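Local structure of periplasmic binding protein (Veillonella parvula, 4OVK) at residues Lys270-Met273 with Arg277-Ala280. The protein probably binds a solute in the periplasm and delivers it to an ABC transporter for uptake into the cell. Residues are numbered along the deposited sequence; the frame is centred on the assembly and turned at random.
Sequences KAPM and RWDA
P272 and W278 supply the apolar packing across this contact, a compact case of a chain that turns back on itself and packs a proline against an indole. The two side chains meet at about a right angle: P272 CB lies 3.5 Å from W278 CE3, so the pyrrolidine touches the benzo half of the indole. The carbonyl carbons of P272 and M273 sit above one face of the indole, near its rim. W278 has CG anti to its own carbonyl carbon (chi1 -74°), which brings the ring under the backbone of P272 and M273; NE1 is hydrogen-bonded to E284, and the side chain also touches M288 of helix 285-296 and L331 of helix 324-331.

Between the backbones the polar link is a single water molecule. It appears to donate to P272 O, at a doubtfully short 2.5 Å, and accepts from W278 N at 2.7 Å; D279 OD2 lies 2.9 Å from the same water.

The loop follows strand 268-270, an outermost strand of the four-stranded parallel sheet that also holds 233-236, and leads to helix 285-296. Such sheets, flanked by helices, form the lobes of periplasmic binding proteins.

At the closed end of the loop M273 and R277 form a single backbone bridge, CA to CA 4.5 Å. M273, present as selenomethionine, is extended through CG and SE, bends at chi3 (93°) and passes slantwise across the base of R277: its CG is 3.9 Å from R277 CA and its SE 4.1 Å from R277 CB. The arginine chain then leads away to a cation-pi contact with F239. Separately, A271 CB approaches D279 OD1 at 3.6 Å; this carboxylate is gripped on both oxygens, OD1 by the Y183 hydroxyl and OD2 by the backbone N of N238.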
ATOM      1  N   LYS A 270      -0.483  11.994 -10.307  1.00 12.71           N
ATOM      2  CA  LYS A 270      -0.043  11.578  -8.969  1.00 12.44           C
ATOM      3  C   LYS A 270      -0.861  10.393  -8.438  1.00 11.51           C
ATOM      4  O   LYS A 270      -2.102  10.435  -8.379  1.00 11.13           O
ATOM      5  CB  LYS A 270      -0.153  12.752  -8.005  1.00 11.54           C
ATOM      6  CG  LYS A 270       0.365  12.515  -6.590  1.00 12.78           C
ATOM      7  CD  LYS A 270       1.875  12.452  -6.545  1.00 13.26           C
ATOM      8  CE  LYS A 270       2.400  12.790  -5.166  1.00 12.96           C
ATOM      9  NZ  LYS A 270       3.866  12.617  -5.071  1.00 15.30           N
ATOM     10  N   ALA A 271      -0.174   9.334  -8.026  1.00 10.74           N
ATOM     11  CA  ALA A 271      -0.869   8.165  -7.498  1.00 11.69           C
ATOM     12  C   ALA A 271      -1.694   8.535  -6.267  1.00 12.55           C
ATOM     13  O   ALA A 271      -1.243   9.318  -5.425  1.00 13.70           O
ATOM     14  CB  ALA A 271       0.115   7.073  -7.132  1.00 13.39           C
ATOM     15  N   PRO A 272      -2.889   7.959  -6.142  1.00 12.16           N
ATOM     16  CA  PRO A 272      -3.670   8.180  -4.928  1.00 13.40           C
ATOM     17  C   PRO A 272      -3.029   7.590  -3.673  1.00 14.23           C
ATOM     18  O   PRO A 272      -2.124   6.734  -3.748  1.00 16.61           O
ATOM     19  CB  PRO A 272      -4.986   7.461  -5.214  1.00 14.05           C
ATOM     20  CG  PRO A 272      -5.017   7.269  -6.672  1.00 15.23           C
ATOM     21  CD  PRO A 272      -3.599   7.088  -7.091  1.00 13.81           C
HETATM   22  N   MSE A 273      -3.504   8.065  -2.534  1.00 13.35           N
HETATM   23  CA  MSE A 273      -3.135   7.509  -1.240  1.00 15.15           C
HETATM   24  C   MSE A 273      -4.334   7.536  -0.330  1.00 12.74           C
HETATM   25  O   MSE A 273      -4.920   8.583  -0.106  1.00 14.07           O
HETATM   26  CB  MSE A 273      -1.988   8.327  -0.678  1.00 19.01           C
HETATM   27  CG  MSE A 273      -1.752   7.969   0.783  1.00 24.47           C
HETATM   28 SE   MSE A 273       0.014   8.640   1.257  0.75 34.84          SE
HETATM   29  CE  MSE A 273      -0.648  10.358   1.927  1.00 32.49           C
ATOM     30  N   ARG A 277       0.047   4.510   1.428  1.00 16.45           N
ATOM     31  CA  ARG A 277       0.236   4.738  -0.004  1.00 21.22           C
ATOM     32  C   ARG A 277      -0.133   3.476  -0.799  1.00 21.45           C
ATOM     33  O   ARG A 277      -0.056   2.347  -0.306  1.00 18.81           O
ATOM     34  CB  ARG A 277       1.619   5.275  -0.341  1.00 26.61           C
ATOM     35  CG  ARG A 277       2.743   4.329  -0.062  1.00 27.65           C
ATOM     36  CD  ARG A 277       4.086   5.048  -0.121  1.00 32.63           C
ATOM     37  NE  ARG A 277       5.113   4.129   0.329  1.00 37.83           N
ATOM     38  CZ  ARG A 277       6.021   4.364   1.276  1.00 40.37           C
ATOM     39  NH1 ARG A 277       6.883   3.408   1.584  1.00 46.98           N
ATOM     40  NH2 ARG A 277       6.093   5.535   1.903  1.00 45.53           N
ATOM     41  N   TRP A 278      -0.602   3.710  -2.012  1.00 20.20           N
ATOM     42  CA  TRP A 278      -1.117   2.661  -2.865  1.00 18.92           C
ATOM     43  C   TRP A 278      -0.061   2.142  -3.835  1.00 22.57           C
ATOM     44  O   TRP A 278      -0.365   1.300  -4.674  1.00 23.03           O
ATOM     45  CB  TRP A 278      -2.340   3.193  -3.622  1.00 16.09           C
ATOM     46  CG  TRP A 278      -3.576   3.337  -2.798  1.00 15.46           C
ATOM     47  CD1 TRP A 278      -3.694   3.174  -1.434  1.00 14.50           C
ATOM     48  CD2 TRP A 278      -4.881   3.705  -3.268  1.00 14.03           C
ATOM     49  NE1 TRP A 278      -4.997   3.405  -1.045  1.00 16.14           N
ATOM     50  CE2 TRP A 278      -5.743   3.727  -2.151  1.00 14.53           C
ATOM     51  CE3 TRP A 278      -5.412   4.006  -4.536  1.00 13.99           C
ATOM     52  CZ2 TRP A 278      -7.100   4.045  -2.258  1.00 14.70           C
ATOM     53  CZ3 TRP A 278      -6.769   4.323  -4.636  1.00 14.22           C
ATOM     54  CH2 TRP A 278      -7.590   4.334  -3.504  1.00 15.73           C
ATOM     55  N   ASP A 279       1.177   2.622  -3.668  1.00 26.46           N
ATOM     56  CA  ASP A 279       2.311   2.334  -4.554  1.00 28.82           C
ATOM     57  C   ASP A 279       2.843   0.913  -4.418  1.00 36.48           C
ATOM     58  O   ASP A 279       3.586   0.471  -5.289  1.00 34.40           O
ATOM     59  CB  ASP A 279       3.472   3.300  -4.273  1.00 31.51           C
ATOM     60  CG  ASP A 279       3.088   4.782  -4.468  1.00 29.78           C
ATOM     61  OD1 ASP A 279       2.827   5.216  -5.606  1.00 26.22           O
ATOM     62  OD2 ASP A 279       3.054   5.514  -3.470  1.00 40.20           O
ATOM     63  N   ALA A 280       2.498   0.230  -3.321  1.00 33.29           N
ATOM     64  CA  ALA A 280       2.875  -1.161  -3.094  1.00 36.78           C
ATOM     65  C   ALA A 280       1.716  -1.908  -2.412  1.00 35.24           C
ATOM     66  O   ALA A 280       0.740  -1.290  -1.985  1.00 32.45           O
ATOM     67  CB  ALA A 280       4.137  -1.234  -2.240  1.00 40.73           C
TER
HETATM   68  O   HOH W   1       0.175   5.640  -3.658  1.00 42.65           O